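Local coordinates for protein farnesyl pyrophosphate synthase (Pseudomonas aeruginosa, PDB 3ZOU) that catalyses, as a farnesyl pyrophosphate synthase (EC 2.5.1.10), the addition of isopentenyl diphosphate to an allylic diphosphate such as geranyl diphosphate to give farnesyl diphosphate, at residues A[46-51]-A[187-192]; A[82-87]-A[156-161]; A[215-220]-A[264-269]. All blocks are in the same frame, centred on the assembly; numbering follows the deposited sequence. Where two conformers were deposited one is given.

Contact 1 (A[46-51]-A[187-192]). With 6H6 (3-(2-oxo-1,3-benzoxazol-3(2H)-yl)propanoic acid), chain G.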
loop_
_atom_site.group_PDB
_atom_site.type_symbol
_atom_site.label_atom_id
_atom_site.label_comp_id
_atom_site.label_asym_id
_atom_site.label_seq_id
_atom_site.Cartn_x
_atom_site.Cartn_y
_atom_site.Cartn_z
ATOM N N ARG A 46 14.365 -9.608 11.444
ATOM C CA ARG A 46 14.336 -9.729 9.998
ATOM C C ARG A 46 14.082 -11.168 9.487
ATOM O O ARG A 46 14.649 -11.624 8.525
ATOM C CB ARG A 46 15.589 -9.136 9.295
ATOM C CG ARG A 46 15.975 -7.733 9.708
ATOM C CD ARG A 46 14.795 -6.747 9.658
ATOM N NE ARG A 46 15.433 -5.482 9.831
ATOM C CZ ARG A 46 14.819 -4.391 10.311
ATOM N NH1 ARG A 46 13.534 -4.394 10.642
ATOM N NH2 ARG A 46 15.525 -3.296 10.500
ATOM N N VAL A 47 13.204 -11.889 10.185
ATOM C CA VAL A 47 12.809 -13.219 9.764
ATOM C C VAL A 47 12.242 -13.273 8.341
ATOM O O VAL A 47 12.489 -14.195 7.569
ATOM C CB VAL A 47 11.786 -13.825 10.724
ATOM C CG1 VAL A 47 11.328 -15.195 10.235
ATOM C CG2 VAL A 47 12.342 -13.881 12.121
ATOM N N ARG A 48 11.423 -12.285 7.952
ATOM C CA ARG A 48 10.848 -12.284 6.645
ATOM C C ARG A 48 11.838 -12.013 5.514
ATOM O O ARG A 48 11.894 -12.822 4.573
ATOM C CB ARG A 48 9.634 -11.327 6.658
ATOM C CG ARG A 48 8.472 -11.884 7.483
ATOM C CD ARG A 48 7.506 -10.800 7.886
ATOM N NE ARG A 48 6.541 -11.346 8.855
ATOM C CZ ARG A 48 6.822 -11.507 10.137
ATOM N NH1 ARG A 48 8.007 -11.150 10.652
ATOM N NH2 ARG A 48 5.938 -12.041 10.940
ATOM N N PRO A 49 12.824 -11.136 5.744
ATOM C CA PRO A 49 13.985 -11.085 4.843
ATOM C C PRO A 49 14.776 -12.413 4.770
ATOM O O PRO A 49 15.109 -12.821 3.673
ATOM C CB PRO A 49 14.790 -9.973 5.403
ATOM C CG PRO A 49 13.710 -8.971 5.861
ATOM C CD PRO A 49 12.676 -9.857 6.476
ATOM N N LEU A 50 15.001 -12.993 5.932
ATOM C CA LEU A 50 15.754 -14.301 6.033
ATOM C C LEU A 50 15.075 -15.287 5.090
ATOM O O LEU A 50 15.665 -16.010 4.298
ATOM C CB LEU A 50 15.730 -14.774 7.461
ATOM C CG LEU A 50 16.662 -15.974 7.851
ATOM C CD1 LEU A 50 16.768 -16.053 9.346
ATOM C CD2 LEU A 50 16.106 -17.228 7.280
ATOM N N LEU A 51 13.738 -15.361 5.196
ATOM C CA LEU A 51 12.960 -16.276 4.416
ATOM C C LEU A 51 13.122 -16.010 2.926
ATOM O O LEU A 51 13.168 -16.941 2.120
ATOM C CB LEU A 51 11.482 -16.245 4.840
ATOM C CG LEU A 51 11.176 -16.959 6.169
ATOM C CD1 LEU A 51 9.811 -16.593 6.725
ATOM C CD2 LEU A 51 11.326 -18.468 6.029
ATOM N N GLU A 187 4.326 -16.652 3.980
ATOM C CA GLU A 187 4.188 -17.365 2.732
ATOM C C GLU A 187 4.679 -16.492 1.576
ATOM O O GLU A 187 5.394 -16.903 0.680
ATOM C CB GLU A 187 2.783 -17.966 2.495
ATOM C CG GLU A 187 2.462 -19.033 3.513
ATOM C CD GLU A 187 1.020 -19.167 3.946
ATOM O OE1 GLU A 187 0.173 -18.963 3.063
ATOM O OE2 GLU A 187 0.797 -19.516 5.164
ATOM N N ALA A 188 4.316 -15.222 1.596
ATOM C CA ALA A 188 4.747 -14.298 0.545
ATOM C C ALA A 188 6.233 -14.050 0.550
ATOM O O ALA A 188 6.820 -13.836 -0.489
ATOM C CB ALA A 188 3.998 -12.926 0.737
ATOM N N SER A 189 6.825 -14.071 1.736
ATOM C CA SER A 189 8.273 -13.840 1.845
ATOM C C SER A 189 9.006 -14.984 1.122
ATOM O O SER A 189 9.904 -14.757 0.346
ATOM C CB SER A 189 8.697 -13.809 3.313
ATOM O OG SER A 189 8.067 -12.672 3.957
ATOM N N VAL A 190 8.601 -16.194 1.432
ATOM C CA VAL A 190 9.139 -17.374 0.726
ATOM C C VAL A 190 8.859 -17.330 -0.808
ATOM O O VAL A 190 9.738 -17.582 -1.640
ATOM C CB VAL A 190 8.621 -18.659 1.377
ATOM C CG1 VAL A 190 8.867 -19.880 0.505
ATOM C CG2 VAL A 190 9.203 -18.796 2.774
ATOM N N ARG A 191 7.628 -17.013 -1.200
ATOM C CA ARG A 191 7.245 -16.996 -2.586
ATOM C C ARG A 191 8.061 -15.929 -3.331
ATOM O O ARG A 191 8.552 -16.187 -4.436
ATOM C CB ARG A 191 5.699 -16.695 -2.738
ATOM C CG ARG A 191 5.241 -16.485 -4.170
ATOM C CD ARG A 191 5.520 -17.636 -5.097
ATOM N NE ARG A 191 4.924 -18.856 -4.610
ATOM C CZ ARG A 191 3.770 -19.401 -5.036
ATOM N NH1 ARG A 191 3.119 -18.912 -6.069
ATOM N NH2 ARG A 191 3.323 -20.510 -4.455
ATOM N N LEU A 192 8.215 -14.732 -2.759
ATOM C CA LEU A 192 8.932 -13.665 -3.440
ATOM C C LEU A 192 10.417 -14.009 -3.599
ATOM O O LEU A 192 10.986 -13.708 -4.634
ATOM C CB LEU A 192 8.745 -12.355 -2.697
ATOM C CG LEU A 192 7.631 -11.483 -3.243
ATOM C CD1 LEU A 192 6.279 -12.140 -3.259
ATOM C CD2 LEU A 192 7.577 -10.172 -2.459
HETATM O O 6H6 G . 19.331 -13.870 19.229
HETATM N N1 6H6 G . 18.084 -16.402 16.160
HETATM O O1 6H6 G . 19.845 -17.880 16.195
HETATM C C2 6H6 G . 18.829 -17.386 15.666
HETATM O O2 6H6 G . 18.313 -17.766 14.470
HETATM C C3 6H6 G . 17.214 -17.025 14.254
HETATM C C4 6H6 G . 16.333 -17.048 13.193
HETATM C C5 6H6 G . 15.287 -16.132 13.243
HETATM C C6 6H6 G . 15.152 -15.256 14.316
HETATM C C7 6H6 G . 16.032 -15.217 15.375
HETATM C C8 6H6 G . 17.070 -16.137 15.334
HETATM C C9 6H6 G . 18.367 -15.698 17.403
HETATM C C10 6H6 G . 19.434 -14.658 16.992
HETATM C C11 6H6 G . 19.661 -13.588 18.058
HETATM O OXT 6H6 G . 20.208 -12.525 17.678
#

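Contact 2 (A[82-87]-A[156-161]). With MG (magnesium ion), chain C; MG (magnesium ion), chain D; GPP (geranyl diphosphate), chain E.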
loop_
_atom_site.group_PDB
_atom_site.type_symbol
_atom_site.label_atom_id
_atom_site.label_comp_id
_atom_site.label_asym_id
_atom_site.label_seq_id
_atom_site.Cartn_x
_atom_site.Cartn_y
_atom_site.Cartn_z
ATOM N N VAL A 82 3.336 -0.818 13.408
ATOM C CA VAL A 82 3.021 0.559 13.792
ATOM C C VAL A 82 1.528 0.680 13.976
ATOM O O VAL A 82 1.094 1.233 14.989
ATOM C CB VAL A 82 3.600 1.565 12.776
ATOM C CG1 VAL A 82 3.108 2.964 13.098
ATOM C CG2 VAL A 82 5.123 1.546 12.792
ATOM N N HIS A 83 0.741 0.221 12.996
ATOM C CA HIS A 83 -0.718 0.349 13.133
ATOM C C HIS A 83 -1.232 -0.506 14.285
ATOM O O HIS A 83 -2.139 -0.080 14.962
ATOM C CB HIS A 83 -1.436 0.093 11.817
ATOM C CG HIS A 83 -1.332 1.228 10.839
ATOM N ND1 HIS A 83 -1.984 1.232 9.624
ATOM C CD2 HIS A 83 -0.681 2.412 10.908
ATOM C CE1 HIS A 83 -1.722 2.342 8.980
ATOM N NE2 HIS A 83 -0.925 3.084 9.733
ATOM N N ASP A 84 -0.707 -1.716 14.448
ATOM C CA ASP A 84 -1.127 -2.631 15.530
ATOM C C ASP A 84 -0.892 -1.949 16.907
ATOM O O ASP A 84 -1.666 -2.182 17.830
ATOM C CB ASP A 84 -0.340 -3.913 15.462
ATOM C CG ASP A 84 -0.717 -4.920 16.531
ATOM O OD1 ASP A 84 -1.846 -5.510 16.477
ATOM O OD2 ASP A 84 0.079 -5.119 17.457
ATOM N N ASP A 85 0.126 -1.140 17.043
ATOM C CA ASP A 85 0.475 -0.563 18.324
ATOM C C ASP A 85 -0.447 0.616 18.685
ATOM O O ASP A 85 -0.470 1.069 19.818
ATOM C CB ASP A 85 1.907 -0.056 18.297
ATOM C CG ASP A 85 2.962 -1.147 18.368
ATOM O OD1 ASP A 85 2.707 -2.227 18.913
ATOM O OD2 ASP A 85 4.073 -0.853 17.928
ATOM N N LEU A 86 -1.155 1.161 17.692
ATOM C CA LEU A 86 -1.958 2.373 17.930
ATOM C C LEU A 86 -3.009 2.216 19.021
ATOM O O LEU A 86 -3.492 1.150 19.250
ATOM C CB LEU A 86 -2.687 2.787 16.648
ATOM C CG LEU A 86 -1.829 3.210 15.469
ATOM C CD1 LEU A 86 -2.693 3.365 14.237
ATOM C CD2 LEU A 86 -1.104 4.512 15.773
ATOM N N PRO A 87 -3.372 3.363 19.672
ATOM C CA PRO A 87 -4.379 3.279 20.693
ATOM C C PRO A 87 -5.656 2.569 20.309
ATOM O O PRO A 87 -6.254 1.910 21.161
ATOM C CB PRO A 87 -4.636 4.745 20.982
ATOM C CG PRO A 87 -3.348 5.388 20.795
ATOM C CD PRO A 87 -2.787 4.698 19.575
ATOM N N GLY A 156 -6.755 -8.724 6.721
ATOM C CA GLY A 156 -7.859 -9.663 7.057
ATOM C C GLY A 156 -7.606 -10.376 8.372
ATOM O O GLY A 156 -8.473 -10.446 9.213
ATOM N N GLY A 157 -6.400 -10.882 8.558
ATOM C CA GLY A 157 -6.109 -11.547 9.810
ATOM C C GLY A 157 -6.175 -10.657 11.010
ATOM O O GLY A 157 -6.581 -11.102 12.088
ATOM N N GLN A 158 -5.760 -9.410 10.880
ATOM C CA GLN A 158 -5.869 -8.439 11.958
ATOM C C GLN A 158 -7.345 -8.244 12.272
ATOM O O GLN A 158 -7.674 -8.212 13.458
ATOM C CB GLN A 158 -5.174 -7.146 11.613
ATOM C CG GLN A 158 -5.192 -6.142 12.751
ATOM C CD GLN A 158 -4.262 -6.398 13.942
ATOM O OE1 GLN A 158 -3.763 -7.635 14.108
ATOM N NE2 GLN A 158 -3.985 -5.433 14.748
ATOM N N ALA A 159 -8.164 -8.141 11.261
ATOM C CA ALA A 159 -9.629 -7.976 11.451
ATOM C C ALA A 159 -10.197 -9.222 12.100
ATOM O O ALA A 159 -11.043 -9.115 12.950
ATOM C CB ALA A 159 -10.319 -7.682 10.143
ATOM N N ILE A 160 -9.737 -10.394 11.727
ATOM C CA ILE A 160 -10.261 -11.636 12.313
ATOM C C ILE A 160 -9.849 -11.664 13.779
ATOM O O ILE A 160 -10.669 -12.060 14.624
ATOM C CB ILE A 160 -9.752 -12.878 11.556
ATOM C CG1 ILE A 160 -10.364 -12.948 10.183
ATOM C CG2 ILE A 160 -10.063 -14.168 12.329
ATOM C CD1 ILE A 160 -9.725 -13.918 9.239
ATOM N N ASP A 161 -8.593 -11.308 14.125
ATOM C CA ASP A 161 -8.097 -11.240 15.516
ATOM C C ASP A 161 -8.962 -10.269 16.328
ATOM O O ASP A 161 -9.542 -10.632 17.400
ATOM C CB ASP A 161 -6.639 -10.869 15.543
ATOM C CG ASP A 161 -5.956 -11.086 16.893
ATOM O OD1 ASP A 161 -6.453 -11.908 17.695
ATOM O OD2 ASP A 161 -4.837 -10.578 17.050
HETATM MG MG MG C . -2.526 -7.018 17.918
HETATM MG MG MG D . 0.053 -6.046 19.326
HETATM C C1 GPP E . 0.947 -8.150 15.682
HETATM O O1 GPP E . 0.148 -9.129 16.393
HETATM C C2 GPP E . 0.221 -7.709 14.455
HETATM C C3 GPP E . 0.352 -8.333 13.259
HETATM C C4 GPP E . 1.371 -9.393 13.146
HETATM C C5 GPP E . -0.338 -7.882 12.051
HETATM C C6 GPP E . -0.860 -6.444 12.252
HETATM C C7 GPP E . -1.680 -6.116 11.090
HETATM C C8 GPP E . -2.194 -4.938 10.769
HETATM C C9 GPP E . -2.034 -3.596 11.506
HETATM C C10 GPP E . -2.972 -5.130 9.505
HETATM P PA GPP E . 0.025 -9.029 17.988
HETATM O O1A GPP E . -0.684 -7.699 18.359
HETATM O O2A GPP E . -0.706 -10.291 18.403
HETATM O O3A GPP E . 1.576 -9.175 18.382
HETATM P PB GPP E . 2.542 -8.131 19.149
HETATM O O1B GPP E . 1.733 -6.846 19.260
HETATM O O2B GPP E . 2.835 -8.738 20.506
HETATM O O3B GPP E . 3.714 -8.098 18.169
HETATM O O HOH W 1 0.791 -4.245 20.045
HETATM O O HOH W 2 -2.946 -8.516 16.331
HETATM O O HOH W 3 -3.474 -8.345 19.289
HETATM O O HOH W 4 -4.473 -6.159 17.733
HETATM O O HOH W 5 -0.157 -6.713 21.261
#

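Contact 3 (A[215-220]-A[264-269])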
loop_
_atom_site.group_PDB
_atom_site.type_symbol
_atom_site.label_atom_id
_atom_site.label_comp_id
_atom_site.label_asym_id
_atom_site.label_seq_id
_atom_site.Cartn_x
_atom_site.Cartn_y
_atom_site.Cartn_z
ATOM N N ILE A 215 5.911 -23.625 8.974
ATOM C CA ILE A 215 6.672 -22.854 9.909
ATOM C C ILE A 215 5.919 -21.691 10.505
ATOM O O ILE A 215 6.170 -21.309 11.635
ATOM C CB ILE A 215 8.031 -22.366 9.391
ATOM C CG1 ILE A 215 7.896 -21.474 8.150
ATOM C CG2 ILE A 215 8.902 -23.526 9.029
ATOM C CD1 ILE A 215 9.031 -20.529 7.982
ATOM N N GLY A 216 5.023 -21.104 9.682
ATOM C CA GLY A 216 4.205 -19.989 10.230
ATOM C C GLY A 216 3.381 -20.407 11.426
ATOM O O GLY A 216 3.361 -19.749 12.438
ATOM N N LEU A 217 2.789 -21.586 11.356
ATOM C CA LEU A 217 2.051 -22.100 12.463
ATOM C C LEU A 217 2.963 -22.556 13.587
ATOM O O LEU A 217 2.710 -22.341 14.774
ATOM C CB LEU A 217 1.113 -23.239 12.046
ATOM C CG LEU A 217 -0.169 -22.907 11.328
ATOM C CD1 LEU A 217 -0.969 -24.247 11.367
ATOM C CD2 LEU A 217 -0.959 -21.822 12.047
ATOM N N ALA A 218 4.066 -23.218 13.211
ATOM C CA ALA A 218 5.026 -23.651 14.258
ATOM C C ALA A 218 5.484 -22.533 15.173
ATOM O O ALA A 218 5.579 -22.702 16.410
ATOM C CB ALA A 218 6.201 -24.347 13.599
ATOM N N PHE A 219 5.753 -21.357 14.602
ATOM C CA PHE A 219 6.133 -20.244 15.351
ATOM C C PHE A 219 5.086 -19.861 16.395
ATOM O O PHE A 219 5.427 -19.575 17.539
ATOM C CB PHE A 219 6.325 -19.010 14.502
ATOM C CG PHE A 219 6.883 -17.886 15.303
ATOM C CD1 PHE A 219 8.211 -17.948 15.748
ATOM C CD2 PHE A 219 6.092 -16.806 15.705
ATOM C CE1 PHE A 219 8.753 -16.935 16.552
ATOM C CE2 PHE A 219 6.635 -15.774 16.485
ATOM C CZ PHE A 219 7.965 -15.857 16.924
ATOM N N GLN A 220 3.831 -19.900 15.975
ATOM C CA GLN A 220 2.763 -19.489 16.870
ATOM C C GLN A 220 2.543 -20.517 17.995
ATOM O O GLN A 220 2.302 -20.137 19.149
ATOM C CB GLN A 220 1.470 -19.267 16.089
ATOM C CG GLN A 220 1.591 -18.107 15.122
ATOM C CD GLN A 220 1.871 -16.780 15.804
ATOM O OE1 GLN A 220 1.481 -16.524 16.954
ATOM N NE2 GLN A 220 2.659 -15.936 15.135
ATOM N N LEU A 264 6.407 -30.154 17.038
ATOM C CA LEU A 264 7.285 -31.060 16.286
ATOM C C LEU A 264 6.738 -31.558 14.978
ATOM O O LEU A 264 7.428 -31.680 13.976
ATOM C CB LEU A 264 7.721 -32.286 17.142
ATOM C CG LEU A 264 8.435 -31.947 18.438
ATOM C CD1 LEU A 264 8.902 -33.249 19.074
ATOM C CD2 LEU A 264 9.615 -31.023 18.278
ATOM N N GLU A 265 5.437 -31.863 14.971
ATOM C CA GLU A 265 4.771 -32.310 13.761
ATOM C C GLU A 265 4.828 -31.239 12.666
ATOM O O GLU A 265 5.026 -31.568 11.509
ATOM C CB GLU A 265 3.310 -32.673 14.049
ATOM C CG GLU A 265 3.196 -33.870 14.984
ATOM C CD GLU A 265 1.808 -34.166 15.473
ATOM O OE1 GLU A 265 0.894 -33.307 15.402
ATOM O OE2 GLU A 265 1.679 -35.291 15.988
ATOM N N LEU A 266 4.667 -29.978 13.052
ATOM C CA LEU A 266 4.723 -28.835 12.104
ATOM C C LEU A 266 6.154 -28.677 11.547
ATOM O O LEU A 266 6.354 -28.544 10.334
ATOM C CB LEU A 266 4.231 -27.537 12.762
ATOM C CG LEU A 266 2.703 -27.544 13.079
ATOM C CD1 LEU A 266 2.448 -26.454 14.052
ATOM C CD2 LEU A 266 1.895 -27.417 11.773
ATOM N N ARG A 267 7.140 -28.747 12.447
ATOM C CA ARG A 267 8.532 -28.764 11.971
ATOM C C ARG A 267 8.708 -29.907 10.938
ATOM O O ARG A 267 9.304 -29.771 9.873
ATOM C CB ARG A 267 9.477 -29.045 13.097
ATOM C CG ARG A 267 10.923 -29.268 12.652
ATOM C CD ARG A 267 11.713 -30.002 13.716
ATOM N NE ARG A 267 11.159 -31.330 13.918
ATOM C CZ ARG A 267 11.490 -32.111 14.948
ATOM N NH1 ARG A 267 12.281 -31.611 15.886
ATOM N NH2 ARG A 267 10.908 -33.320 15.068
ATOM N N ASP A 268 8.214 -31.087 11.275
ATOM C CA ASP A 268 8.354 -32.190 10.355
ATOM C C ASP A 268 7.685 -32.001 9.019
ATOM O O ASP A 268 8.180 -32.390 8.021
ATOM C CB ASP A 268 7.865 -33.496 10.997
ATOM C CG ASP A 268 8.659 -33.913 12.166
ATOM O OD1 ASP A 268 9.819 -33.421 12.358
ATOM O OD2 ASP A 268 8.138 -34.807 12.905
ATOM N N LEU A 269 6.501 -31.371 9.008
ATOM C CA LEU A 269 5.856 -31.075 7.763
ATOM C C LEU A 269 6.661 -30.099 6.940
ATOM O O LEU A 269 6.760 -30.264 5.760
ATOM C CB LEU A 269 4.448 -30.494 8.041
ATOM C CG LEU A 269 3.414 -31.451 8.566
ATOM C CD1 LEU A 269 2.145 -30.720 9.036
ATOM C CD2 LEU A 269 3.104 -32.520 7.545
#

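Contact 1 (A[46-51]-A[187-192])
Arg-48 meets Ser-189 through the carbons at the root of its side chain, while its flat guanidinium is carried away from segment 187-192. The other flat group, the benzoxazolone of the bound fragment 6H6, is met at its benzo rim by residues of the same helix as Arg-48: Val-47 CG2 comes up to the C5–C6 edge, nearly level with the ring and 3.8 Å from 6H6 C6, whereas Leu-50 CD1 comes in from one side of the ring plane, 4.0 Å from 6H6 C4. Segment 46-51 thus lines the fragment pocket with Val-47 and Leu-50 and packs on helix 171-196 with Arg-48 and Leu-51.

In this second interface Ser-189 is the hub. Its OG lies 3.4 Å from Arg-48 CB, and its CB is 3.6 Å from Arg-48 O and 4.0 Å from Leu-51 CB. With chi1 at -64° the hydroxyl sits beside its own backbone N, from where it turns back along the helix to hydrogen-bond Leu-185 O; the buried polar atom is therefore satisfied within its own helix. Further along, Leu-51 CD2 meets Val-190 CG2 at 3.9 Å, and Val-190 CG2 also touches Leu-51 CB, the two side chains crossing obliquely.

The backbones come close, Leu-51 CA and Val-190 CA being 5.4 Å apart, and the short helix axes approach to 8.3 Å at a crossing angle of -33°. In this mainly alpha-helical prenyltransferase fold the contact pairs helix 47-58 with helix 171-196. Helix 67-85 covers one border, where Val-73 touches both Arg-48 and Ser-189; helix 202-227 covers another, with Ile-215 on Leu-51 and Leu-208 on Val-190. Helix 3-19 packs on segment 46-51 through Val-14 on Pro-49 and Gln-7 on Leu-50.

Contact 2 (A[82-87]-A[156-161])
A polar contact in the active site joins Asp-84 of helix 67-85 to Gln-158 of helix 154-163, with two magnesium ions and geranyl diphosphate gathered around it. The helices themselves stay apart, Asp-84 CA and Gln-158 CA being 8.3 Å from each other, and the gap is spanned by one hydrogen bond: Gln-158 NE2 donates to Asp-84 OD1 at 2.8 Å with an N-H...O angle of 156°. The acceptor lies close to the amide plane and uses its anti lone pair, while carboxylate and amide planes stand 63° apart. The glutamine reaches this position through a bend at chi2, 74°.

Asp-84 bridges the metals with one oxygen each: OD1 binds the chain C magnesium at 2.2 Å and OD2 the chain D magnesium at 2.1 Å. Diphosphate oxygen O1A is shared by both ions, and Asp-90 shares in binding magnesium. Asp-84, Asp-85 and Asp-90 belong to the first aspartate-rich motif, DDxxxxD, of trans-prenyltransferases, which holds the allylic diphosphate through magnesium. The bond from Gln-158 and the two metals together probably fix the rotation of the Asp-84 carboxylate.

Asp-85 OD1 accepts from a water on the chain D ion at 3.0 Å and is salt-bridged to Arg-95. Across the site, a water on the chain C ion lies 2.9 Å from Asp-161 OD2 and also close to Gln-158 OE1; Lys-181 forms a salt bridge with the same Asp-161 oxygen. Gln-158 also packs on the prenyl tail, its CB 3.7 Å from GPP C7, while His-83 CB lies 3.8 Å from GPP C9. Asp-115 of the second subunit hydrogen-bonds His-83 ND1.

Contact 3 (A[215-220]-A[264-269])
Leu-266 carries this apolar contact, which joins helix 202-227 to helix 256-273 of the all-alpha prenyl synthase fold. Its CB rests against Ala-218 CB at 3.8 Å. Its CD1 goes over the backbone next to it, 3.7 Å from Ala-218 N and 4.0 Å from Leu-217 CB. Chi1 of -68° sets CG beside the backbone N, and from there CD1 reaches the peptide between Leu-217 and Ala-218. The alanine methyl takes up little room, and the two chains come within 5.6 Å between Ala-218 CA and Leu-266 CA.

Outward, Val-221 also touches Leu-266, one turn on from Ala-218. Leu-217 packs on Tyr-262 of helix 256-273 and, towards helix 171-196, on Glu-175 and His-178. Ile-291 of helix 282-293 lies on Ala-218, and Val-292 touches Arg-267. At the outer side of helix 256-273, Arg-267 makes a salt bridge with the next residue along the chain: its NE and NH2 reach Asp-268 OD1 from the same face of the carboxylate, NH2 at 2.9 Å.

Contacts 1 and 3 touch directly: Leu-51 CD2 packs on Ile-215 CD1 at 3.7 Å, so helices 47-58, 171-196, 202-227 and 256-273 form one continuous packed body. The centres of contacts 1 and 3 are about 16 Å apart. Contact 2 lies about 20 Å from contact 1 and about 24 Å from contact 3, centre to centre, and touches neither. Helix 67-85 connects it to contact 1, since Val-73 packs there and Asp-84 binds metal further along. Substrate and fragment occupy separate sites: Val-47 and Leu-50 of contact 1 line the 6H6 pocket, His-83, Asp-84 and Gln-158 of contact 2 the geranyl diphosphate pocket.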